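Side-chain contacts in CG4930 (Drosophila melanogaster, PDB 3ISM), which inhibits the nuclease EndoG, and is probably a ribonuclease inhibitor: residues Lys34-Gln37 with Lys38-Thr42; Asp52-Thr55 with Lys56-Asp60. The protein carries 1 engineered substitution. All coordinates share one frame; numbering follows the deposited sequence.

Contact 1 (Lys34-Gln37 with Lys38-Thr42); sequences KDYQ and KLIET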
# COMPACT_ATOMS: atom_id res chain seq x y z
N LYS C 34 -30.69 26.45 0.96
CA LYS C 34 -29.98 26.45 2.26
C LYS C 34 -30.59 25.48 3.29
O LYS C 34 -29.88 24.69 3.91
CB LYS C 34 -29.87 27.87 2.83
CG LYS C 34 -29.61 27.95 4.34
CD LYS C 34 -29.71 29.39 4.85
CE LYS C 34 -29.82 29.44 6.37
NZ LYS C 34 -29.50 30.79 6.91
N ASP C 35 -31.92 25.52 3.45
CA ASP C 35 -32.63 24.54 4.30
C ASP C 35 -32.33 23.10 3.86
O ASP C 35 -32.10 22.23 4.70
CB ASP C 35 -34.14 24.78 4.26
CG ASP C 35 -34.55 26.09 4.93
OD1 ASP C 35 -33.73 26.70 5.64
OD2 ASP C 35 -35.72 26.49 4.74
N TYR C 36 -32.33 22.88 2.54
CA TYR C 36 -32.06 21.58 1.96
C TYR C 36 -30.63 21.11 2.27
O TYR C 36 -30.43 20.00 2.74
CB TYR C 36 -32.30 21.56 0.43
CG TYR C 36 -31.78 20.29 -0.22
CD1 TYR C 36 -32.53 19.12 -0.18
CD2 TYR C 36 -30.52 20.25 -0.83
CE1 TYR C 36 -32.05 17.94 -0.76
CE2 TYR C 36 -30.04 19.07 -1.40
CZ TYR C 36 -30.81 17.92 -1.36
OH TYR C 36 -30.34 16.75 -1.90
N GLN C 37 -29.66 21.99 2.03
CA GLN C 37 -28.25 21.72 2.30
C GLN C 37 -27.96 21.43 3.78
O GLN C 37 -27.05 20.66 4.08
CB GLN C 37 -27.37 22.88 1.79
CG GLN C 37 -27.20 22.93 0.26
CD GLN C 37 -26.40 24.13 -0.25
OE1 GLN C 37 -26.55 25.25 0.24
NE2 GLN C 37 -25.54 23.90 -1.24
N LYS C 38 -28.72 22.05 4.68
CA LYS C 38 -28.47 21.86 6.12
C LYS C 38 -28.91 20.48 6.55
O LYS C 38 -28.24 19.83 7.35
CB LYS C 38 -29.17 22.93 6.96
CG LYS C 38 -28.73 22.96 8.43
CD LYS C 38 -29.63 23.88 9.28
CE LYS C 38 -29.42 23.63 10.77
NZ LYS C 38 -30.32 24.48 11.61
N LEU C 39 -30.03 20.02 5.99
CA LEU C 39 -30.53 18.67 6.25
C LEU C 39 -29.57 17.58 5.75
O LEU C 39 -29.28 16.64 6.46
CB LEU C 39 -31.92 18.49 5.63
CG LEU C 39 -33.05 19.37 6.17
CD1 LEU C 39 -34.25 19.28 5.24
CD2 LEU C 39 -33.41 18.98 7.62
N ILE C 40 -29.09 17.72 4.51
CA ILE C 40 -28.06 16.82 3.97
C ILE C 40 -26.81 16.82 4.85
O ILE C 40 -26.30 15.77 5.22
CB ILE C 40 -27.69 17.22 2.52
CG1 ILE C 40 -28.93 17.19 1.64
CG2 ILE C 40 -26.58 16.31 1.96
CD1 ILE C 40 -29.55 15.77 1.48
N GLU C 41 -26.34 18.02 5.19
CA GLU C 41 -25.09 18.17 5.92
C GLU C 41 -25.13 17.54 7.30
O GLU C 41 -24.15 16.94 7.74
CB GLU C 41 -24.74 19.66 6.01
CG GLU C 41 -23.54 20.00 6.87
CD GLU C 41 -23.55 21.45 7.29
OE1 GLU C 41 -24.22 22.26 6.61
OE2 GLU C 41 -22.90 21.78 8.31
N THR C 42 -26.27 17.64 7.97
CA THR C 42 -26.42 17.14 9.34
C THR C 42 -27.00 15.71 9.43
O THR C 42 -26.68 14.98 10.37
CB THR C 42 -27.30 18.10 10.17
OG1 THR C 42 -28.56 18.29 9.50
CG2 THR C 42 -26.62 19.46 10.30

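Contact 2 (Asp52-Thr55 with Lys56-Asp60); sequences DDVT and KENFD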
# COMPACT_ATOMS: atom_id res chain seq x y z
N ASP C 52 -26.35 2.20 7.46
CA ASP C 52 -26.69 2.68 6.12
C ASP C 52 -28.20 2.79 5.93
O ASP C 52 -28.65 3.65 5.19
CB ASP C 52 -26.09 1.80 5.01
CG ASP C 52 -24.58 1.74 5.06
OD1 ASP C 52 -23.89 2.68 4.60
OD2 ASP C 52 -24.07 0.71 5.54
N ASP C 53 -28.97 1.93 6.60
CA ASP C 53 -30.44 2.00 6.59
C ASP C 53 -30.95 3.36 7.08
O ASP C 53 -31.88 3.92 6.50
CB ASP C 53 -31.06 0.87 7.45
CG ASP C 53 -31.07 -0.48 6.73
OD1 ASP C 53 -30.96 -0.52 5.49
OD2 ASP C 53 -31.22 -1.52 7.42
N VAL C 54 -30.33 3.88 8.14
CA VAL C 54 -30.68 5.19 8.71
C VAL C 54 -30.37 6.30 7.73
O VAL C 54 -31.20 7.18 7.48
CB VAL C 54 -29.94 5.42 10.05
CG1 VAL C 54 -30.12 6.85 10.56
CG2 VAL C 54 -30.40 4.40 11.11
N THR C 55 -29.17 6.26 7.17
CA THR C 55 -28.71 7.28 6.23
C THR C 55 -29.59 7.29 4.98
O THR C 55 -30.00 8.36 4.53
CB THR C 55 -27.23 7.04 5.84
OG1 THR C 55 -26.43 7.04 7.04
CG2 THR C 55 -26.73 8.12 4.88
N LYS C 56 -29.89 6.11 4.45
CA LYS C 56 -30.79 6.00 3.31
C LYS C 56 -32.17 6.63 3.59
O LYS C 56 -32.68 7.40 2.77
CB LYS C 56 -30.96 4.55 2.87
CG LYS C 56 -31.62 4.42 1.49
CD LYS C 56 -31.82 2.95 1.09
CE LYS C 56 -32.38 2.82 -0.34
NZ LYS C 56 -32.70 1.40 -0.70
N GLU C 57 -32.77 6.31 4.74
CA GLU C 57 -34.07 6.90 5.07
C GLU C 57 -33.99 8.41 5.25
O GLU C 57 -34.86 9.14 4.75
CB GLU C 57 -34.72 6.24 6.29
CG GLU C 57 -36.20 6.70 6.59
CD GLU C 57 -37.16 6.56 5.38
OE1 GLU C 57 -36.83 5.84 4.41
OE2 GLU C 57 -38.26 7.18 5.39
N ASN C 58 -32.93 8.87 5.93
CA ASN C 58 -32.69 10.31 6.14
C ASN C 58 -32.63 11.07 4.81
O ASN C 58 -33.22 12.15 4.67
CB ASN C 58 -31.40 10.54 6.93
CG ASN C 58 -31.56 10.25 8.43
OD1 ASN C 58 -32.67 9.97 8.91
ND2 ASN C 58 -30.45 10.30 9.16
N PHE C 59 -31.93 10.50 3.83
CA PHE C 59 -31.89 11.13 2.52
C PHE C 59 -33.24 11.03 1.82
O PHE C 59 -33.66 12.01 1.19
CB PHE C 59 -30.81 10.56 1.59
CG PHE C 59 -30.80 11.24 0.23
CD1 PHE C 59 -30.21 12.49 0.09
CD2 PHE C 59 -31.43 10.67 -0.88
CE1 PHE C 59 -30.23 13.16 -1.13
CE2 PHE C 59 -31.44 11.34 -2.11
CZ PHE C 59 -30.84 12.57 -2.24
N ASP C 60 -33.89 9.87 1.89
CA ASP C 60 -35.21 9.72 1.26
C ASP C 60 -36.21 10.77 1.78
O ASP C 60 -36.97 11.34 0.99
CB ASP C 60 -35.76 8.31 1.45
CG ASP C 60 -37.08 8.07 0.71
OD1 ASP C 60 -38.09 8.76 0.98
OD2 ASP C 60 -37.12 7.15 -0.13

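Contact 1 (Lys34-Gln37 with Lys38-Thr42)
The backbone bond from I40 N to Y36 O spans 3.2 Å. Bonds with the same i to i+4 spacing run from K38 N to K34 O and from E41 N to Q37 O, each 3.0 Å long, and from L39 N to D35 O at 3.3 Å. This unbroken repeat identifies a regular α-helix, part of helix 32-43 in the region related to the Ku C-terminal domain. Near its C-terminal end T42 folds its hydroxyl back onto the chain: OG1 donates to K38 O over 2.7 Å, while T42 N reaches the same oxygen from the opposite face of the peptide plane, so two donors grip one carbonyl. Two side chains find their polar partners beyond the helix: the hydroxyl of Y36 is hydrogen-bonded to D98 of helix 81-102, whereas D35 OD2 accepts from the backbone N of G28. The side chains of Y36 and I40 meet one turn apart. I40 CG1 lies over one face of the phenol, 3.9 Å from the ring centroid and 23° off the normal, a CH-pi contact displaced toward the rim. Y36 CG stands anti to its own N (chi1 170°), which swings the ring out beside the helix, where the I40 side chain leans against its face; there I40 CD1 comes within 3.6 Å of Y36 OH.

Contact 2 (Asp52-Thr55 with Lys56-Asp60)
Four successive i to i+4 backbone bonds make D52-D60 the regular first turns of α-helix 52-75. K56 N donates to D52 O over 2.9 Å, and the same spacing joins E57 N to D53 O, N58 N to V54 O and F59 N to T55 O. Just before the helix, D51 OD1 accepts from the backbone N of D53, one of the amides in the first turn.

Among the side chains, V54 and N58 lie side by side one turn apart and point the same way. V54 CG1 sits 3.7 Å from N58 ND2, an apolar branch alongside the amide. N58 CG is placed beside its own backbone N (chi1 -76°), which folds the amide back over the preceding turn and brings CG to 3.2 Å from V54 O. This proximity is packing: N58 OD1 and V54 O are both acceptors, and ND2 instead donates to the backbone O of R43, at the end of helix 32-43. The amide thus joins the start of one helix to the end of the other.

K56 takes another direction. Its chain is extended throughout, with CG anti to the backbone N (chi1 -166°), and its CB packs against D52 O. NZ forms a salt bridge with D74 of the CG8862 chain, which places this first turn at the interface between inhibitor and partner. In one of its two conformers D52 also reaches that chain, OD2 accepting from Q77 NE2, a bond that is less certain for resting on a single copy. Within the helix, the opposite charges of D53 and K56 do not meet: D53 OD1 and K56 NZ remain 6.7 Å apart.

From the N terminus the chain enters helix 32-43, where contact 1 is completed within 34-42, then passes through the connection at 44-51 into helix 52-75, whose first turns hold contact 2. The two are therefore in series, neither nested nor crossed, and each closes only single helical turns. Their centres are 14 Å apart, yet they touch through the F59 ring: I40 CD1 lies 3.6 Å from F59 CD1, and Y36 OH lies 3.7 Å from F59 CE1. Y36 and F59 also both pack on Y95 of helix 81-102, so the consecutive helices share a third helix as a common packing partner.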